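Local coordinates for mitogen activated protein kinase, putative (Leishmania donovani, PDB 4QNY) that probably transfers the gamma-phosphate of ATP to serine or threonine residues of protein substrates, as a mitogen-activated protein kinase of the parasite, at residues F78-I84 with L164-F169; L48-V54 with F101-I107. All coordinates share one frame; numbering follows the deposited sequence.

Interaction 1 of 2, residues F78-I84 with L164-F169. With MG (magnesium ion), chain C; ANP (phosphoaminophosphonic acid-adenylate ester), chain D.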
loop_
_atom_site.group_PDB
_atom_site.type_symbol
_atom_site.label_atom_id
_atom_site.label_comp_id
_atom_site.label_asym_id
_atom_site.label_seq_id
_atom_site.Cartn_x
_atom_site.Cartn_y
_atom_site.Cartn_z
ATOM N N PHE A 78 -5.132 -6.325 -12.873
ATOM C CA PHE A 78 -6.387 -6.008 -12.203
ATOM C C PHE A 78 -7.256 -5.048 -13.008
ATOM O O PHE A 78 -6.761 -4.104 -13.622
ATOM C CB PHE A 78 -6.117 -5.415 -10.816
ATOM C CG PHE A 78 -5.468 -6.376 -9.862
ATOM C CD1 PHE A 78 -6.166 -7.470 -9.377
ATOM C CD2 PHE A 78 -4.164 -6.180 -9.441
ATOM C CE1 PHE A 78 -5.571 -8.354 -8.497
ATOM C CE2 PHE A 78 -3.564 -7.060 -8.562
ATOM C CZ PHE A 78 -4.269 -8.148 -8.089
ATOM N N ASN A 79 -8.559 -5.306 -12.999
ATOM C CA ASN A 79 -9.533 -4.417 -13.617
ATOM C C ASN A 79 -10.710 -4.218 -12.671
ATOM O O ASN A 79 -11.775 -4.809 -12.851
ATOM C CB ASN A 79 -10.007 -4.976 -14.959
ATOM C CG ASN A 79 -10.836 -3.979 -15.747
ATOM O OD1 ASN A 79 -10.611 -2.770 -15.671
ATOM N ND2 ASN A 79 -11.800 -4.481 -16.509
ATOM N N ASP A 80 -10.504 -3.387 -11.655
ATOM C CA ASP A 80 -11.489 -3.209 -10.597
ATOM C C ASP A 80 -11.575 -1.746 -10.178
ATOM O O ASP A 80 -10.620 -0.988 -10.344
ATOM C CB ASP A 80 -11.135 -4.094 -9.399
ATOM C CG ASP A 80 -12.236 -4.139 -8.362
ATOM O OD1 ASP A 80 -13.201 -4.909 -8.551
ATOM O OD2 ASP A 80 -12.129 -3.412 -7.352
ATOM N N ASP A 81 -12.721 -1.351 -9.632
ATOM C CA ASP A 81 -12.960 0.044 -9.279
ATOM C C ASP A 81 -12.202 0.483 -8.025
ATOM O O ASP A 81 -11.961 1.674 -7.832
ATOM C CB ASP A 81 -14.458 0.292 -9.090
ATOM C CG ASP A 81 -15.245 0.122 -10.375
ATOM O OD1 ASP A 81 -14.951 0.844 -11.352
ATOM O OD2 ASP A 81 -16.155 -0.731 -10.409
ATOM N N ASN A 82 -11.825 -0.470 -7.180
ATOM C CA ASN A 82 -11.107 -0.141 -5.949
ATOM C C ASN A 82 -9.609 -0.408 -6.051
ATOM O O ASN A 82 -8.894 -0.399 -5.047
ATOM C CB ASN A 82 -11.700 -0.909 -4.767
ATOM C CG ASN A 82 -13.110 -0.457 -4.427
ATOM O OD1 ASN A 82 -14.009 -1.274 -4.235
ATOM N ND2 ASN A 82 -13.308 0.856 -4.354
ATOM N N ILE A 83 -9.141 -0.649 -7.270
ATOM C CA ILE A 83 -7.715 -0.782 -7.545
ATOM C C ILE A 83 -7.357 0.149 -8.698
ATOM O O ILE A 83 -8.000 0.112 -9.746
ATOM C CB ILE A 83 -7.326 -2.233 -7.897
ATOM C CG1 ILE A 83 -7.709 -3.183 -6.759
ATOM C CG2 ILE A 83 -5.836 -2.332 -8.194
ATOM C CD1 ILE A 83 -7.487 -4.646 -7.081
ATOM N N ILE A 84 -6.342 0.986 -8.499
ATOM C CA ILE A 84 -5.985 1.998 -9.489
ATOM C C ILE A 84 -5.660 1.353 -10.840
ATOM O O ILE A 84 -4.925 0.365 -10.923
ATOM C CB ILE A 84 -4.800 2.877 -9.003
ATOM C CG1 ILE A 84 -4.629 4.096 -9.912
ATOM C CG2 ILE A 84 -3.511 2.071 -8.881
ATOM C CD1 ILE A 84 -5.759 5.099 -9.800
ATOM N N LEU A 164 -12.522 4.902 -3.347
ATOM C CA LEU A 164 -11.191 4.511 -2.899
ATOM C C LEU A 164 -10.488 3.608 -3.908
ATOM O O LEU A 164 -11.117 2.751 -4.527
ATOM C CB LEU A 164 -11.289 3.813 -1.539
ATOM C CG LEU A 164 -10.008 3.522 -0.756
ATOM C CD1 LEU A 164 -10.271 3.689 0.730
ATOM C CD2 LEU A 164 -9.491 2.121 -1.047
ATOM N N LYS A 165 -9.181 3.810 -4.068
ATOM C CA LYS A 165 -8.371 2.980 -4.958
ATOM C C LYS A 165 -6.984 2.714 -4.373
ATOM O O LYS A 165 -6.257 3.645 -4.027
ATOM C CB LYS A 165 -8.233 3.638 -6.336
ATOM C CG LYS A 165 -9.512 3.647 -7.158
ATOM C CD LYS A 165 -9.271 4.190 -8.555
ATOM C CE LYS A 165 -10.568 4.266 -9.345
ATOM N NZ LYS A 165 -10.352 4.823 -10.710
ATOM N N ILE A 166 -6.623 1.438 -4.270
ATOM C CA ILE A 166 -5.314 1.044 -3.757
ATOM C C ILE A 166 -4.248 1.136 -4.848
ATOM O O ILE A 166 -4.459 0.675 -5.969
ATOM C CB ILE A 166 -5.343 -0.393 -3.189
ATOM C CG1 ILE A 166 -6.217 -0.455 -1.933
ATOM C CG2 ILE A 166 -3.936 -0.882 -2.872
ATOM C CD1 ILE A 166 -6.170 -1.790 -1.221
ATOM N N CYS A 167 -3.107 1.736 -4.518
ATOM C CA CYS A 167 -2.013 1.872 -5.474
ATOM C C CYS A 167 -0.691 1.353 -4.911
ATOM O O CYS A 167 -0.650 0.794 -3.813
ATOM C CB CYS A 167 -1.854 3.334 -5.900
ATOM S SG CYS A 167 -1.224 4.434 -4.608
ATOM N N ASP A 168 0.375 1.540 -5.687
ATOM C CA ASP A 168 1.742 1.189 -5.296
ATOM C C ASP A 168 1.922 -0.308 -5.035
ATOM O O ASP A 168 1.970 -0.750 -3.888
ATOM C CB ASP A 168 2.162 1.989 -4.057
ATOM C CG ASP A 168 3.670 2.024 -3.865
ATOM O OD1 ASP A 168 4.373 1.171 -4.445
ATOM O OD2 ASP A 168 4.153 2.910 -3.128
ATOM N N PHE A 169 2.037 -1.078 -6.113
ATOM C CA PHE A 169 2.333 -2.503 -6.010
ATOM C C PHE A 169 3.829 -2.751 -6.169
ATOM O O PHE A 169 4.243 -3.765 -6.732
ATOM C CB PHE A 169 1.551 -3.294 -7.061
ATOM C CG PHE A 169 0.063 -3.272 -6.857
ATOM C CD1 PHE A 169 -0.554 -4.227 -6.065
ATOM C CD2 PHE A 169 -0.718 -2.299 -7.457
ATOM C CE1 PHE A 169 -1.923 -4.210 -5.875
ATOM C CE2 PHE A 169 -2.088 -2.278 -7.270
ATOM C CZ PHE A 169 -2.691 -3.235 -6.478
HETATM MG MG MG C . 3.589 4.823 -2.350
HETATM P PG ANP D . 7.155 2.969 -5.825
HETATM O O1G ANP D . 7.540 4.018 -6.820
HETATM O O2G ANP D . 6.292 1.866 -6.550
HETATM O O3G ANP D . 8.465 2.291 -5.249
HETATM P PB ANP D . 5.953 5.277 -4.701
HETATM O O1B ANP D . 7.212 6.013 -5.028
HETATM O O2B ANP D . 5.404 5.812 -3.347
HETATM N N3B ANP D . 6.259 3.630 -4.544
HETATM P PA ANP D . 3.351 5.686 -5.559
HETATM O O1A ANP D . 2.988 5.310 -4.173
HETATM O O2A ANP D . 2.631 4.843 -6.616
HETATM O O3A ANP D . 4.913 5.512 -5.843
HETATM O "O5'" ANP D . 3.028 7.225 -5.748
HETATM C "C5'" ANP D . 3.471 8.221 -4.802
HETATM C "C4'" ANP D . 2.345 9.191 -4.545
HETATM O "O4'" ANP D . 1.829 9.688 -5.797
HETATM C "C3'" ANP D . 1.130 8.614 -3.833
HETATM O "O3'" ANP D . 1.321 8.600 -2.423
HETATM C "C2'" ANP D . 0.021 9.581 -4.251
HETATM O "O2'" ANP D . -0.012 10.735 -3.418
HETATM C "C1'" ANP D . 0.444 9.961 -5.677
HETATM N N9 ANP D . -0.264 9.222 -6.715
HETATM C C8 ANP D . 0.081 8.011 -7.249
HETATM N N7 ANP D . -0.744 7.572 -8.174
HETATM C C5 ANP D . -1.700 8.573 -8.245
HETATM C C6 ANP D . -2.859 8.717 -9.041
HETATM N N6 ANP D . -3.259 7.818 -9.942
HETATM N N1 ANP D . -3.600 9.836 -8.869
HETATM C C2 ANP D . -3.205 10.738 -7.967
HETATM N N3 ANP D . -2.136 10.710 -7.165
HETATM C C4 ANP D . -1.424 9.595 -7.357
HETATM O O HOH W 1 3.186 6.696 -1.608
HETATM O O HOH W 2 4.590 4.398 -0.691
#
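Three hydrogen bonds join Asn82 and Ile84 to the strand 164-166, and all are close to straight. Ile166 N gives its hydrogen to Asn82 O (3.0 Å), and Ile84 N to Ile166 O, so Ile83 and Ile166 form a single beta bridge. The third uses a side chain: Asn82 ND2 reaches Leu164 O at 2.9 Å, with that oxygen almost in the amide plane and an N-H...O angle of 171°. The amide can point there because CG stands beside the backbone N (chi1 -67°). An Asx turn, Asp80 OD2 accepting from Asn82 N, shapes the loop that presents it, and Arg136 forms a salt bridge with the same oxygen.

The strand runs into Asp168 and Phe169, the first two residues of the kinase DFG motif, and the loop 78-84 follows helix 62-77, the C helix of the N-lobe. Asp168 OD2 binds the magnesium ion at 2.1 Å, together with Asn155, two phosphate oxygens of the nucleotide and two waters.

The remaining contacts are apolar. Ile83 CG2 meets the edge of the Phe169 ring, 3.7 Å from CZ. Phe78 and Phe169 lie with planes 26° apart but slid so far that they barely overlap, their centroids 5.8 Å apart. Ile84 divides its branches: CG2 packs on Cys167 CB (3.6 Å), while CD1 lies 3.8 Å from Lys165 CD, the two side chains crossing at about a right angle.

Interaction 2 of 2, residues L48-V54 with F101-I107. With ANP (phosphoaminophosphonic acid-adenylate ester), chain D.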
loop_
_atom_site.group_PDB
_atom_site.type_symbol
_atom_site.label_atom_id
_atom_site.label_comp_id
_atom_site.label_asym_id
_atom_site.label_seq_id
_atom_site.Cartn_x
_atom_site.Cartn_y
_atom_site.Cartn_z
ATOM N N LEU A 48 -8.186 14.224 -17.411
ATOM C CA LEU A 48 -7.066 14.194 -16.480
ATOM C C LEU A 48 -6.546 12.776 -16.285
ATOM O O LEU A 48 -7.312 11.813 -16.311
ATOM C CB LEU A 48 -7.473 14.799 -15.137
ATOM C CG LEU A 48 -7.615 16.322 -15.128
ATOM C CD1 LEU A 48 -8.360 16.782 -13.890
ATOM C CD2 LEU A 48 -6.247 16.980 -15.208
ATOM N N VAL A 49 -5.237 12.661 -16.089
ATOM C CA VAL A 49 -4.586 11.363 -15.978
ATOM C C VAL A 49 -3.293 11.492 -15.172
ATOM O O VAL A 49 -2.636 12.533 -15.203
ATOM C CB VAL A 49 -4.309 10.766 -17.386
ATOM C CG1 VAL A 49 -2.835 10.425 -17.577
ATOM C CG2 VAL A 49 -5.192 9.550 -17.633
ATOM N N ALA A 50 -2.948 10.445 -14.428
ATOM C CA ALA A 50 -1.731 10.448 -13.622
ATOM C C ALA A 50 -0.582 9.754 -14.347
ATOM O O ALA A 50 -0.764 8.703 -14.961
ATOM C CB ALA A 50 -1.985 9.783 -12.279
ATOM N N MET A 51 0.602 10.352 -14.270
ATOM C CA MET A 51 1.786 9.792 -14.907
ATOM C C MET A 51 2.906 9.578 -13.895
ATOM O O MET A 51 3.338 10.514 -13.221
ATOM C CB MET A 51 2.267 10.699 -16.041
ATOM C CG MET A 51 1.274 10.836 -17.183
ATOM S SD MET A 51 1.968 11.706 -18.600
ATOM C CE MET A 51 3.308 10.607 -19.050
ATOM N N LYS A 52 3.372 8.338 -13.800
ATOM C CA LYS A 52 4.399 7.967 -12.836
ATOM C C LYS A 52 5.734 7.704 -13.528
ATOM O O LYS A 52 5.890 6.706 -14.233
ATOM C CB LYS A 52 3.954 6.734 -12.046
ATOM C CG LYS A 52 4.894 6.315 -10.930
ATOM C CD LYS A 52 4.318 5.133 -10.165
ATOM C CE LYS A 52 5.207 4.728 -9.004
ATOM N NZ LYS A 52 4.616 3.604 -8.227
ATOM N N ARG A 53 6.693 8.602 -13.327
ATOM C CA ARG A 53 8.003 8.468 -13.953
ATOM C C ARG A 53 8.896 7.513 -13.172
ATOM O O ARG A 53 8.934 7.545 -11.943
ATOM C CB ARG A 53 8.687 9.834 -14.079
ATOM C CG ARG A 53 9.964 9.815 -14.915
ATOM C CD ARG A 53 10.655 11.174 -14.923
ATOM N NE ARG A 53 11.769 11.222 -15.868
ATOM C CZ ARG A 53 13.032 10.947 -15.556
ATOM N NH1 ARG A 53 13.352 10.599 -14.317
ATOM N NH2 ARG A 53 13.977 11.020 -16.485
ATOM N N VAL A 54 9.609 6.660 -13.897
ATOM C CA VAL A 54 10.597 5.772 -13.300
ATOM C C VAL A 54 11.991 6.203 -13.746
ATOM O O VAL A 54 12.292 6.191 -14.939
ATOM C CB VAL A 54 10.351 4.306 -13.696
ATOM C CG1 VAL A 54 11.411 3.408 -13.090
ATOM C CG2 VAL A 54 8.959 3.866 -13.263
ATOM N N PHE A 101 11.192 5.488 -17.991
ATOM C CA PHE A 101 9.911 5.265 -18.658
ATOM C C PHE A 101 8.757 5.735 -17.777
ATOM O O PHE A 101 8.932 5.966 -16.580
ATOM C CB PHE A 101 9.739 3.789 -19.039
ATOM C CG PHE A 101 9.352 2.898 -17.896
ATOM C CD1 PHE A 101 10.309 2.408 -17.026
ATOM C CD2 PHE A 101 8.030 2.527 -17.709
ATOM C CE1 PHE A 101 9.955 1.580 -15.980
ATOM C CE2 PHE A 101 7.670 1.703 -16.666
ATOM C CZ PHE A 101 8.634 1.227 -15.800
ATOM N N TYR A 102 7.579 5.877 -18.377
ATOM C CA TYR A 102 6.423 6.433 -17.679
ATOM C C TYR A 102 5.287 5.432 -17.497
ATOM O O TYR A 102 4.957 4.670 -18.406
ATOM C CB TYR A 102 5.898 7.662 -18.425
ATOM C CG TYR A 102 6.715 8.912 -18.198
ATOM C CD1 TYR A 102 6.367 9.819 -17.206
ATOM C CD2 TYR A 102 7.836 9.184 -18.972
ATOM C CE1 TYR A 102 7.110 10.964 -16.994
ATOM C CE2 TYR A 102 8.584 10.327 -18.766
ATOM C CZ TYR A 102 8.217 11.213 -17.775
ATOM O OH TYR A 102 8.957 12.352 -17.563
ATOM N N ILE A 103 4.692 5.452 -16.310
ATOM C CA ILE A 103 3.501 4.665 -16.022
ATOM C C ILE A 103 2.282 5.577 -16.004
ATOM O O ILE A 103 2.222 6.525 -15.220
ATOM C CB ILE A 103 3.615 3.933 -14.672
ATOM C CG1 ILE A 103 4.834 3.009 -14.667
ATOM C CG2 ILE A 103 2.343 3.153 -14.380
ATOM C CD1 ILE A 103 5.169 2.455 -13.300
ATOM N N VAL A 104 1.316 5.293 -16.870
ATOM C CA VAL A 104 0.131 6.134 -16.991
ATOM C C VAL A 104 -1.086 5.485 -16.339
ATOM O O VAL A 104 -1.536 4.420 -16.762
ATOM C CB VAL A 104 -0.185 6.441 -18.464
ATOM C CG1 VAL A 104 -1.462 7.254 -18.576
ATOM C CG2 VAL A 104 0.980 7.177 -19.110
ATOM N N MET A 105 -1.616 6.138 -15.309
ATOM C CA MET A 105 -2.743 5.606 -14.551
ATOM C C MET A 105 -3.911 6.584 -14.502
ATOM O O MET A 105 -3.760 7.761 -14.834
ATOM C CB MET A 105 -2.308 5.266 -13.124
ATOM C CG MET A 105 -1.036 4.446 -13.030
ATOM S SD MET A 105 -0.268 4.600 -11.407
ATOM C CE MET A 105 0.168 6.338 -11.406
ATOM N N ASP A 106 -5.074 6.092 -14.082
ATOM C CA ASP A 106 -6.220 6.956 -13.822
ATOM C C ASP A 106 -5.884 7.935 -12.704
ATOM O O ASP A 106 -5.060 7.640 -11.839
ATOM C CB ASP A 106 -7.455 6.132 -13.451
ATOM C CG ASP A 106 -7.996 5.331 -14.618
ATOM O OD1 ASP A 106 -8.070 5.882 -15.737
ATOM O OD2 ASP A 106 -8.352 4.151 -14.416
ATOM N N ILE A 107 -6.521 9.100 -12.720
ATOM C CA ILE A 107 -6.226 10.129 -11.732
ATOM C C ILE A 107 -7.196 10.068 -10.550
ATOM O O ILE A 107 -8.393 9.833 -10.717
ATOM C CB ILE A 107 -6.255 11.544 -12.371
ATOM C CG1 ILE A 107 -5.779 12.603 -11.374
ATOM C CG2 ILE A 107 -7.641 11.877 -12.911
ATOM C CD1 ILE A 107 -4.336 12.440 -10.959
HETATM P PG ANP D . 7.155 2.969 -5.825
HETATM O O1G ANP D . 7.540 4.018 -6.820
HETATM O O2G ANP D . 6.292 1.866 -6.550
HETATM O O3G ANP D . 8.465 2.291 -5.249
HETATM P PB ANP D . 5.953 5.277 -4.701
HETATM O O1B ANP D . 7.212 6.013 -5.028
HETATM O O2B ANP D . 5.404 5.812 -3.347
HETATM N N3B ANP D . 6.259 3.630 -4.544
HETATM P PA ANP D . 3.351 5.686 -5.559
HETATM O O1A ANP D . 2.988 5.310 -4.173
HETATM O O2A ANP D . 2.631 4.843 -6.616
HETATM O O3A ANP D . 4.913 5.512 -5.843
HETATM O "O5'" ANP D . 3.028 7.225 -5.748
HETATM C "C5'" ANP D . 3.471 8.221 -4.802
HETATM C "C4'" ANP D . 2.345 9.191 -4.545
HETATM O "O4'" ANP D . 1.829 9.688 -5.797
HETATM C "C3'" ANP D . 1.130 8.614 -3.833
HETATM O "O3'" ANP D . 1.321 8.600 -2.423
HETATM C "C2'" ANP D . 0.021 9.581 -4.251
HETATM O "O2'" ANP D . -0.012 10.735 -3.418
HETATM C "C1'" ANP D . 0.444 9.961 -5.677
HETATM N N9 ANP D . -0.264 9.222 -6.715
HETATM C C8 ANP D . 0.081 8.011 -7.249
HETATM N N7 ANP D . -0.744 7.572 -8.174
HETATM C C5 ANP D . -1.700 8.573 -8.245
HETATM C C6 ANP D . -2.859 8.717 -9.041
HETATM N N6 ANP D . -3.259 7.818 -9.942
HETATM N N1 ANP D . -3.600 9.836 -8.869
HETATM C C2 ANP D . -3.205 10.738 -7.967
HETATM N N3 ANP D . -2.136 10.710 -7.165
HETATM C C4 ANP D . -1.424 9.595 -7.357
#
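Arg53 lays its CG over one face of the Tyr102 ring, a CH-pi contact 4.0 Å from the centroid and 26° off the normal. With CG anti to the backbone N (chi1 -171°) and the chain extended as far as NE, the arginine runs across the ring toward the hydroxyl, which meets the guanidinium at its edge; Glu14 binds both Arg53 NE and Tyr102 OH. The two residues form a non-hydrogen-bonded pair of antiparallel strands 47-54 and 101-106, neighbours in the five-stranded sheet of the kinase N-lobe.

Paired backbone bonds at Ala50-Met105 and Lys52-Ile103 set the register; the shortest, Lys52 N to Ile103 O, measures 2.6 Å. On the Arg53 face, Met51 bends at chi3 (62°) and brings CE to 3.7 Å from Tyr102 CD1. Val54, on the opposite face, puts CG2 over the Phe101 ring.

That opposite face also carries the nucleotide pocket. Ala50 CB touches the adenine amino group, Met105 CE reaches adenine N7, and Ile107 CD1 lies 3.4 Å from adenine N1. Lys52, the phosphate-binding lysine of the third N-lobe strand in protein kinases, extends fully and forms a salt bridge with Glu71 of helix 62-77, a pairing consistent with an active-like position of that helix. Its NZ gives hydrogen bonds to O2A (2.8 Å), O2G and O3A of the nucleotide, while the adenine N6 donates to Asp106 O at 2.6 Å.

Interactions 1 and 2 have centres about 14 Å apart and meet at the adenine end of the nucleotide. Ile84 is one joint between them: its CD1 lies 3.3 Å from Asp106 O, the carbonyl that accepts from the adenine amino group. The distance from Ile84 CD1 to adenine N6 is 3.7 Å. Ile84 CG1 also packs on Met105 CB at 4.1 Å, and Lys165 NZ comes within 4.2 Å of Asp106 CB. At the phosphate end the division is by group: interaction 1 supplies Asp168 for the magnesium ion, and interaction 2 supplies Lys52, whose side chain is about 6 Å from that metal. Glu71, the partner of Lys52, also touches Phe169 of interaction 1, as do Leu74 and Leu75 of the same helix.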